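Local structure of PlaB phospholipase (Legionella pneumophila, 6ZTI) at residues L233-E238 and S244-K249; N353-Y358 and I457-R462; A419-E422 and Q426-A429. The protein acts as a phospholipase of the alpha/beta hydrolase class linked to virulence, with an activity controlled by NAD(H)-mediated tetramerization. All coordinates share one frame; numbering follows the deposited sequence.

Contact 1: L233-E238 and S244-K249; sequences LKLHQE and SLVVAK
Q237 and S244 meet side chain to side chain beside the turn that closes the hairpin. The Q237 side chain leaves the backbone with CG anti to the N (chi1 -175°) and stays extended, and its CB lies on the same sheet face as V246. CG passes 3.9 Å from S244 OG and lies about as far from L245 O. CD is 4.0 Å from S244 OG, and NE2 donates a rather bent bond (143° at the hydrogen) to that OG over 3.2 Å, with OG tilted out of the amide plane. NE2 also binds R432 O, and OE1 accepts from Q460 N, which fixes the rotation of this buried amide. The backbones form the beta hairpin of strands 231-238 and 245-252. K234, H236 and E238 face K249, V247 and L245 as hydrogen-bonded antiparallel pairs, each with two N-H...O bonds; H236 N reaches V247 O at 2.9 Å. L235 and Q237 sit in the non-hydrogen-bonded pairs, opposite A248 and V246. On their face L235 CD2 rests 3.7 Å from A248 CB, while L235 CB lies 4.0 Å from V246 CG1. F436 and L434 of strand 429-439 pack against this apolar row.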
loop_
_atom_site.group_PDB
_atom_site.type_symbol
_atom_site.label_atom_id
_atom_site.label_comp_id
_atom_site.label_asym_id
_atom_site.label_seq_id
_atom_site.Cartn_x
_atom_site.Cartn_y
_atom_site.Cartn_z
ATOM N N LEU B 233 31.739 -1.775 -9.448
ATOM C CA LEU B 233 31.830 -1.684 -10.899
ATOM C C LEU B 233 30.765 -0.710 -11.360
ATOM O O LEU B 233 29.573 -0.912 -11.090
ATOM C CB LEU B 233 31.636 -3.050 -11.550
ATOM C CG LEU B 233 31.407 -3.124 -13.067
ATOM C CD1 LEU B 233 32.652 -2.763 -13.854
ATOM C CD2 LEU B 233 30.974 -4.513 -13.433
ATOM N N LYS B 234 31.198 0.354 -12.027
ATOM C CA LYS B 234 30.298 1.336 -12.612
ATOM C C LYS B 234 30.243 1.117 -14.118
ATOM O O LYS B 234 31.280 1.152 -14.795
ATOM C CB LYS B 234 30.756 2.759 -12.310
ATOM C CG LYS B 234 30.697 3.163 -10.860
ATOM C CD LYS B 234 31.116 4.629 -10.724
ATOM C CE LYS B 234 31.195 5.080 -9.273
ATOM N NZ LYS B 234 29.855 5.124 -8.621
ATOM N N LEU B 235 29.033 0.901 -14.630
ATOM C CA LEU B 235 28.758 0.748 -16.057
ATOM C C LEU B 235 27.844 1.885 -16.476
ATOM O O LEU B 235 26.677 1.931 -16.066
ATOM C CB LEU B 235 28.094 -0.590 -16.370
ATOM C CG LEU B 235 28.771 -1.847 -15.839
ATOM C CD1 LEU B 235 27.927 -3.064 -16.208
ATOM C CD2 LEU B 235 30.186 -1.957 -16.387
ATOM N N HIS B 236 28.365 2.778 -17.316
ATOM C CA HIS B 236 27.660 3.979 -17.735
ATOM C C HIS B 236 27.418 3.915 -19.227
ATOM O O HIS B 236 28.353 3.705 -20.008
ATOM C CB HIS B 236 28.449 5.235 -17.373
ATOM C CG HIS B 236 28.414 5.556 -15.914
ATOM N ND1 HIS B 236 28.876 6.750 -15.402
ATOM C CD2 HIS B 236 27.969 4.837 -14.855
ATOM C CE1 HIS B 236 28.715 6.752 -14.089
ATOM N NE2 HIS B 236 28.163 5.603 -13.733
ATOM N N GLN B 237 26.163 4.113 -19.609
ATOM C CA GLN B 237 25.748 4.001 -20.994
ATOM C C GLN B 237 26.056 5.295 -21.725
ATOM O O GLN B 237 25.804 6.392 -21.218
ATOM C CB GLN B 237 24.254 3.698 -21.076
ATOM C CG GLN B 237 23.733 3.432 -22.473
ATOM C CD GLN B 237 22.285 2.991 -22.451
ATOM O OE1 GLN B 237 21.416 3.697 -21.934
ATOM N NE2 GLN B 237 22.020 1.819 -22.999
ATOM N N GLU B 238 26.602 5.156 -22.922
ATOM C CA GLU B 238 26.885 6.279 -23.797
ATOM C C GLU B 238 26.302 5.973 -25.168
ATOM O O GLU B 238 25.975 4.825 -25.480
ATOM C CB GLU B 238 28.393 6.532 -23.893
ATOM C CG GLU B 238 28.779 7.999 -23.811
ATOM C CD GLU B 238 28.572 8.578 -22.429
ATOM O OE1 GLU B 238 27.882 9.609 -22.324
ATOM O OE2 GLU B 238 29.093 7.996 -21.450
ATOM N N SER B 244 24.590 1.912 -28.888
ATOM C CA SER B 244 24.724 2.034 -27.439
ATOM C C SER B 244 26.045 1.422 -26.989
ATOM O O SER B 244 26.335 0.260 -27.292
ATOM C CB SER B 244 23.565 1.342 -26.718
ATOM O OG SER B 244 23.951 0.911 -25.412
ATOM N N LEU B 245 26.831 2.203 -26.251
ATOM C CA LEU B 245 28.135 1.775 -25.772
ATOM C C LEU B 245 28.236 2.005 -24.269
ATOM O O LEU B 245 27.487 2.788 -23.679
ATOM C CB LEU B 245 29.263 2.510 -26.509
ATOM C CG LEU B 245 29.239 2.273 -28.020
ATOM C CD1 LEU B 245 30.312 3.097 -28.704
ATOM C CD2 LEU B 245 29.401 0.783 -28.348
ATOM N N VAL B 246 29.182 1.305 -23.654
ATOM C CA VAL B 246 29.260 1.187 -22.208
ATOM C C VAL B 246 30.675 1.504 -21.763
ATOM O O VAL B 246 31.631 0.900 -22.257
ATOM C CB VAL B 246 28.879 -0.225 -21.743
ATOM C CG1 VAL B 246 29.008 -0.318 -20.261
ATOM C CG2 VAL B 246 27.471 -0.573 -22.205
ATOM N N VAL B 247 30.806 2.419 -20.811
ATOM C CA VAL B 247 32.082 2.743 -20.191
ATOM C C VAL B 247 32.103 2.077 -18.823
ATOM O O VAL B 247 31.148 2.198 -18.048
ATOM C CB VAL B 247 32.269 4.262 -20.090
ATOM C CG1 VAL B 247 33.576 4.615 -19.376
ATOM C CG2 VAL B 247 32.225 4.875 -21.483
ATOM N N ALA B 248 33.162 1.331 -18.547
ATOM C CA ALA B 248 33.286 0.591 -17.306
ATOM C C ALA B 248 34.418 1.158 -16.462
ATOM O O ALA B 248 35.480 1.529 -16.977
ATOM C CB ALA B 248 33.528 -0.893 -17.578
ATOM N N LYS B 249 34.176 1.232 -15.162
ATOM C CA LYS B 249 35.189 1.634 -14.202
ATOM C C LYS B 249 35.019 0.760 -12.977
ATOM O O LYS B 249 33.908 0.647 -12.460
ATOM C CB LYS B 249 35.059 3.108 -13.810
ATOM C CG LYS B 249 35.827 3.462 -12.526
ATOM C CD LYS B 249 36.194 4.936 -12.488
ATOM C CE LYS B 249 36.794 5.333 -11.145
ATOM N NZ LYS B 249 36.750 6.810 -10.926
#

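Contact 2: N353-Y358 and I457-R462; sequences NHLIDY and IMLQRR. With SND (thionicotinamide-adenine-dinucleotide), chain O.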
loop_
_atom_site.group_PDB
_atom_site.type_symbol
_atom_site.label_atom_id
_atom_site.label_comp_id
_atom_site.label_asym_id
_atom_site.label_seq_id
_atom_site.Cartn_x
_atom_site.Cartn_y
_atom_site.Cartn_z
ATOM N N ASN B 353 17.320 9.331 -11.346
ATOM C CA ASN B 353 16.258 8.394 -11.019
ATOM C C ASN B 353 16.824 7.017 -10.741
ATOM O O ASN B 353 17.768 6.578 -11.401
ATOM C CB ASN B 353 15.248 8.308 -12.160
ATOM C CG ASN B 353 14.558 9.617 -12.410
ATOM O OD1 ASN B 353 13.849 10.118 -11.533
ATOM N ND2 ASN B 353 14.753 10.192 -13.607
ATOM N N HIS B 354 16.255 6.344 -9.746
ATOM C CA HIS B 354 16.403 4.907 -9.644
ATOM C C HIS B 354 15.385 4.260 -10.570
ATOM O O HIS B 354 14.245 4.719 -10.683
ATOM C CB HIS B 354 16.213 4.439 -8.204
ATOM C CG HIS B 354 17.411 4.682 -7.340
ATOM N ND1 HIS B 354 18.364 3.713 -7.097
ATOM C CD2 HIS B 354 17.824 5.790 -6.678
ATOM C CE1 HIS B 354 19.307 4.212 -6.317
ATOM N NE2 HIS B 354 19.001 5.469 -6.045
ATOM N N LEU B 355 15.818 3.218 -11.267
ATOM C CA LEU B 355 14.954 2.504 -12.191
ATOM C C LEU B 355 14.243 1.388 -11.443
ATOM O O LEU B 355 14.887 0.593 -10.751
ATOM C CB LEU B 355 15.770 1.950 -13.355
ATOM C CG LEU B 355 16.560 3.017 -14.118
ATOM C CD1 LEU B 355 17.032 2.460 -15.460
ATOM C CD2 LEU B 355 15.732 4.281 -14.321
ATOM N N ILE B 356 12.916 1.346 -11.572
ATOM C CA ILE B 356 12.093 0.347 -10.898
ATOM C C ILE B 356 11.456 -0.648 -11.858
ATOM O O ILE B 356 10.839 -1.618 -11.390
ATOM C CB ILE B 356 10.992 1.011 -10.042
ATOM C CG1 ILE B 356 10.089 1.892 -10.910
ATOM C CG2 ILE B 356 11.602 1.856 -8.960
ATOM C CD1 ILE B 356 8.689 2.038 -10.357
ATOM N N ASP B 357 11.543 -0.429 -13.171
ATOM C CA ASP B 357 10.906 -1.296 -14.169
ATOM C C ASP B 357 11.964 -1.770 -15.164
ATOM O O ASP B 357 12.296 -1.049 -16.112
ATOM C CB ASP B 357 9.789 -0.565 -14.894
ATOM C CG ASP B 357 8.758 0.021 -13.947
ATOM O OD1 ASP B 357 8.234 -0.725 -13.089
ATOM O OD2 ASP B 357 8.474 1.235 -14.066
ATOM N N TYR B 358 12.476 -2.983 -14.970
ATOM C CA TYR B 358 13.584 -3.474 -15.782
ATOM C C TYR B 358 13.678 -4.989 -15.657
ATOM O O TYR B 358 13.250 -5.580 -14.657
ATOM C CB TYR B 358 14.914 -2.841 -15.352
ATOM C CG TYR B 358 15.221 -3.174 -13.926
ATOM C CD1 TYR B 358 14.760 -2.370 -12.900
ATOM C CD2 TYR B 358 15.924 -4.326 -13.594
ATOM C CE1 TYR B 358 15.008 -2.689 -11.577
ATOM C CE2 TYR B 358 16.174 -4.654 -12.277
ATOM C CZ TYR B 358 15.714 -3.831 -11.276
ATOM O OH TYR B 358 15.960 -4.147 -9.969
ATOM N N ILE B 457 24.689 0.440 -12.534
ATOM C CA ILE B 457 24.435 0.595 -13.964
ATOM C C ILE B 457 23.636 1.879 -14.164
ATOM O O ILE B 457 22.524 2.016 -13.636
ATOM C CB ILE B 457 23.705 -0.623 -14.546
ATOM C CG1 ILE B 457 24.548 -1.896 -14.364
ATOM C CG2 ILE B 457 23.398 -0.380 -16.022
ATOM C CD1 ILE B 457 23.773 -3.136 -14.400
ATOM N N MET B 458 24.209 2.828 -14.901
ATOM C CA MET B 458 23.554 4.096 -15.213
ATOM C C MET B 458 23.183 4.122 -16.695
ATOM O O MET B 458 24.067 4.153 -17.561
ATOM C CB MET B 458 24.456 5.280 -14.874
ATOM C CG MET B 458 23.761 6.633 -15.079
ATOM S SD MET B 458 24.871 8.042 -15.151
ATOM C CE MET B 458 25.154 8.340 -13.413
ATOM N N LEU B 459 21.881 4.147 -16.980
ATOM C CA LEU B 459 21.366 4.249 -18.340
ATOM C C LEU B 459 21.099 5.699 -18.715
ATOM O O LEU B 459 20.853 6.547 -17.854
ATOM C CB LEU B 459 20.068 3.447 -18.481
ATOM C CG LEU B 459 20.098 1.963 -18.112
ATOM C CD1 LEU B 459 18.800 1.310 -18.476
ATOM C CD2 LEU B 459 21.242 1.266 -18.813
ATOM N N GLN B 460 21.141 5.974 -20.019
ATOM C CA GLN B 460 20.810 7.295 -20.534
ATOM C C GLN B 460 19.299 7.399 -20.699
ATOM O O GLN B 460 18.671 6.530 -21.312
ATOM C CB GLN B 460 21.488 7.553 -21.876
ATOM C CG GLN B 460 22.975 7.842 -21.803
ATOM C CD GLN B 460 23.568 8.120 -23.166
ATOM O OE1 GLN B 460 23.187 7.497 -24.160
ATOM N NE2 GLN B 460 24.499 9.064 -23.226
ATOM N N ARG B 461 18.718 8.448 -20.138
ATOM C CA ARG B 461 17.298 8.719 -20.324
ATOM C C ARG B 461 17.133 9.423 -21.666
ATOM O O ARG B 461 17.647 10.528 -21.871
ATOM C CB ARG B 461 16.763 9.546 -19.166
ATOM C CG ARG B 461 15.254 9.760 -19.204
ATOM C CD ARG B 461 14.792 10.485 -17.966
ATOM N NE ARG B 461 13.378 10.840 -18.013
ATOM C CZ ARG B 461 12.385 10.014 -17.691
ATOM N NH1 ARG B 461 12.630 8.767 -17.316
ATOM N NH2 ARG B 461 11.134 10.437 -17.750
ATOM N N ARG B 462 16.474 8.759 -22.604
ATOM C CA ARG B 462 16.263 9.308 -23.934
ATOM C C ARG B 462 14.905 9.991 -23.962
ATOM O O ARG B 462 13.908 9.403 -23.541
ATOM C CB ARG B 462 16.332 8.197 -24.977
ATOM C CG ARG B 462 17.627 7.378 -24.918
ATOM C CD ARG B 462 17.601 6.233 -25.907
ATOM N NE ARG B 462 17.505 6.695 -27.291
ATOM C CZ ARG B 462 18.549 6.954 -28.072
ATOM N NH1 ARG B 462 19.789 6.804 -27.616
ATOM N NH2 ARG B 462 18.353 7.367 -29.315
HETATM P PA SND O . 11.073 -12.934 -6.549
HETATM O O1A SND O . 11.193 -12.962 -5.074
HETATM O O2A SND O . 11.907 -13.967 -7.291
HETATM O O5B SND O . 11.452 -11.489 -7.185
HETATM C C5B SND O . 11.044 -10.308 -6.468
HETATM C C4B SND O . 11.036 -9.121 -7.399
HETATM O O4B SND O . 12.347 -8.951 -7.985
HETATM C C3B SND O . 10.060 -9.213 -8.572
HETATM O O3B SND O . 9.473 -7.942 -8.832
HETATM C C2B SND O . 10.961 -9.671 -9.714
HETATM O O2B SND O . 10.476 -9.302 -10.997
HETATM C C1B SND O . 12.227 -8.892 -9.390
HETATM N N9A SND O . 13.428 -9.466 -9.979
HETATM C C8A SND O . 14.044 -10.632 -9.613
HETATM N N7A SND O . 15.023 -10.993 -10.409
HETATM C C5A SND O . 15.054 -9.989 -11.362
HETATM C C6A SND O . 15.826 -9.813 -12.524
HETATM N N6A SND O . 16.817 -10.638 -12.885
HETATM N N1A SND O . 15.560 -8.742 -13.297
HETATM C C2A SND O . 14.614 -7.884 -12.905
HETATM N N3A SND O . 13.833 -7.934 -11.823
HETATM C C4A SND O . 14.091 -9.030 -11.101
HETATM O O3 SND O . 9.562 -13.156 -6.983
HETATM P PN SND O . 8.692 -13.075 -8.322
HETATM O O1N SND O . 9.570 -13.316 -9.489
HETATM O O2N SND O . 7.901 -11.826 -8.267
HETATM O O5D SND O . 7.765 -14.356 -8.044
HETATM C C5D SND O . 6.528 -14.230 -7.305
HETATM C C4D SND O . 6.267 -15.462 -6.457
HETATM O O4D SND O . 6.403 -16.660 -7.261
HETATM C C3D SND O . 7.202 -15.678 -5.266
HETATM O O3D SND O . 6.513 -16.386 -4.230
HETATM C C2D SND O . 8.303 -16.537 -5.887
HETATM O O2D SND O . 9.026 -17.283 -4.917
HETATM C C1D SND O . 7.456 -17.449 -6.766
HETATM N N1N SND O . 8.281 -17.947 -7.946
HETATM C C2N SND O . 8.371 -17.145 -9.021
HETATM C C3N SND O . 9.051 -17.566 -10.144
HETATM C C7N SND O . 9.062 -16.729 -11.374
HETATM S S7N SND O . 8.701 -17.388 -12.856
HETATM N N7N SND O . 9.304 -15.443 -11.220
HETATM C C4N SND O . 9.641 -18.825 -10.132
HETATM C C5N SND O . 9.548 -19.624 -9.008
HETATM C C6N SND O . 8.861 -19.164 -7.910
#
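The loop from strand 340-349 into strand 358-364 meets strand 452-463 through L355 on L459 and N353 on R461, and Y358, where strand 358-364 begins, belongs to the thio-NAD pocket. No hydrogen bond joins the two segments; what holds them is packing. In L355 CG sits beside the backbone N (chi1 -57°), and the extended branch ends in CD1, which lies 3.7 Å from L459 CD1 and 4.1 Å from L459 CG. The two leucines cross obliquely, both buried, with Y431 and L434 of strand 429-439 beside them. N353 ND2 comes within 4.4 Å of R461 CD, a loose touch on the aliphatic part of an arginine extended as far as NE. The charged end of R461 goes beyond this contact, to a salt bridge with D71 of the second subunit and a hydrogen bond with Y431 OH. Y358 lies at the bound dinucleotide. Its OH is bonded to R388 O, while its backbone and ring meet the adenine. The ligand as a whole is also hydrogen-bonded to L360 O, R381 NE, Y393 OH and R145 and N209 of the third subunit. Y358 O lies 3.2 Å from ligand C2A, which sits oblique to the Y358 ring, 3.6 Å from Y358 CE2.

Contact 3: A419-E422 and Q426-A429; sequences AYPE and QALA
E422 and Q426 grip each other across the turn of a beta hairpin, the loop that joins the antiparallel strands 412-419 and 429-439. Each end of the Q426 amide has a job. Its OE1 takes the backbone hydrogen of E422 N at 3.0 Å in an almost perfectly straight bond (178° at the hydrogen), although the donor stands well above the carbonyl plane and so misses the lone pairs. Its NE2 gives a hydrogen to E422 OE2 at 3.1 Å, within the amide plane, and meets the anti lone pair of that oxygen. E422 can turn back this way because its CG occupies the crowded position between the backbone N and the carbonyl carbon (chi1 55°), after which the chain runs straight. Q426 is also extended, and the carboxylate and amide planes stand 54° apart. E422 CG lies against the amide, 3.1 Å from Q426 NE2. The other E422 oxygen, OE1, has a long, weak ion pair with K418.

P421 packs against the returning segment at A427 and A429. It follows a cis peptide bond from Y420, whose OH reaches D359, a residue of the NAD-binding site. T66 of the second subunit packs on both P421 and A427, and D64 of that subunit accepts a hydrogen bond from L428 N. The proline ring is squeezed: CG is 3.4 Å from A427 CB, closer than usual for two carbons. The same P421 CG lies 3.0 Å from A429 O, a buried carbonyl oxygen for which the model holds no hydrogen-bond partner.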
loop_
_atom_site.group_PDB
_atom_site.type_symbol
_atom_site.label_atom_id
_atom_site.label_comp_id
_atom_site.label_asym_id
_atom_site.label_seq_id
_atom_site.Cartn_x
_atom_site.Cartn_y
_atom_site.Cartn_z
ATOM N N ALA B 419 15.520 -1.830 -19.567
ATOM C CA ALA B 419 14.681 -0.973 -18.741
ATOM C C ALA B 419 13.467 -0.554 -19.559
ATOM O O ALA B 419 13.500 -0.557 -20.793
ATOM C CB ALA B 419 15.450 0.245 -18.242
ATOM N N TYR B 420 12.379 -0.234 -18.863
ATOM C CA TYR B 420 11.134 0.129 -19.523
ATOM C C TYR B 420 10.718 1.530 -19.102
ATOM O O TYR B 420 11.017 1.952 -17.980
ATOM C CB TYR B 420 10.001 -0.857 -19.193
ATOM C CG TYR B 420 10.353 -2.272 -19.554
ATOM C CD1 TYR B 420 10.060 -2.784 -20.806
ATOM C CD2 TYR B 420 11.019 -3.089 -18.651
ATOM C CE1 TYR B 420 10.412 -4.070 -21.138
ATOM C CE2 TYR B 420 11.370 -4.360 -18.976
ATOM C CZ TYR B 420 11.068 -4.853 -20.212
ATOM O OH TYR B 420 11.438 -6.136 -20.512
ATOM N N PRO B 421 10.045 2.286 -19.990
ATOM C CA PRO B 421 9.709 1.915 -21.377
ATOM C C PRO B 421 10.951 1.813 -22.257
ATOM O O PRO B 421 11.963 2.440 -21.940
ATOM C CB PRO B 421 8.802 3.055 -21.839
ATOM C CG PRO B 421 9.199 4.204 -21.012
ATOM C CD PRO B 421 9.628 3.666 -19.675
ATOM N N GLU B 422 10.878 1.027 -23.332
ATOM C CA GLU B 422 12.051 0.697 -24.134
ATOM C C GLU B 422 12.056 1.316 -25.526
ATOM O O GLU B 422 13.013 1.100 -26.272
ATOM C CB GLU B 422 12.192 -0.827 -24.265
ATOM C CG GLU B 422 10.952 -1.506 -24.817
ATOM C CD GLU B 422 11.194 -2.960 -25.179
ATOM O OE1 GLU B 422 12.367 -3.389 -25.153
ATOM O OE2 GLU B 422 10.211 -3.668 -25.485
ATOM N N GLN B 426 6.409 3.286 -27.140
ATOM C CA GLN B 426 5.818 2.991 -25.841
ATOM C C GLN B 426 5.676 4.242 -24.983
ATOM O O GLN B 426 4.650 4.431 -24.318
ATOM C CB GLN B 426 6.673 1.951 -25.111
ATOM C CG GLN B 426 6.866 0.671 -25.900
ATOM C CD GLN B 426 7.786 -0.301 -25.207
ATOM O OE1 GLN B 426 8.220 -0.071 -24.073
ATOM N NE2 GLN B 426 8.095 -1.401 -25.886
ATOM N N ALA B 427 6.694 5.095 -24.983
ATOM C CA ALA B 427 6.666 6.346 -24.242
ATOM C C ALA B 427 7.652 7.307 -24.889
ATOM O O ALA B 427 8.596 6.892 -25.564
ATOM C CB ALA B 427 7.021 6.134 -22.769
ATOM N N LEU B 428 7.422 8.603 -24.666
ATOM C CA LEU B 428 8.302 9.622 -25.216
ATOM C C LEU B 428 9.593 9.774 -24.420
ATOM O O LEU B 428 10.547 10.376 -24.924
ATOM C CB LEU B 428 7.543 10.952 -25.288
ATOM C CG LEU B 428 6.430 10.927 -26.338
ATOM C CD1 LEU B 428 5.558 12.153 -26.233
ATOM C CD2 LEU B 428 7.004 10.813 -27.755
ATOM N N ALA B 429 9.638 9.255 -23.193
ATOM C CA ALA B 429 10.862 9.111 -22.413
ATOM C C ALA B 429 11.107 7.617 -22.223
ATOM O O ALA B 429 10.236 6.906 -21.714
ATOM C CB ALA B 429 10.742 9.827 -21.066
#

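In the fold
From the N terminus, the chain passes five of the six strands of the parallel alpha/beta hydrolase sheet, makes contact 1, a local hairpin closed over only five residues, then adds the sixth strand, 257-261. Contact 2 opens at 353-358 and closes about a hundred residues on at 457-462; contact 3 is a short turn nested wholly inside that loop. All three belong to the large mixed sheet region: strand 231-238 of contact 1 runs parallel beside strand 452-463 of contact 2, through the backbone bonds of M458 with L235 and Q237. Contacts 2 and 3 touch through a probable hydrogen bond from Y420 N to D357 O and through L459 against A419. Contacts 1 and 3 do not.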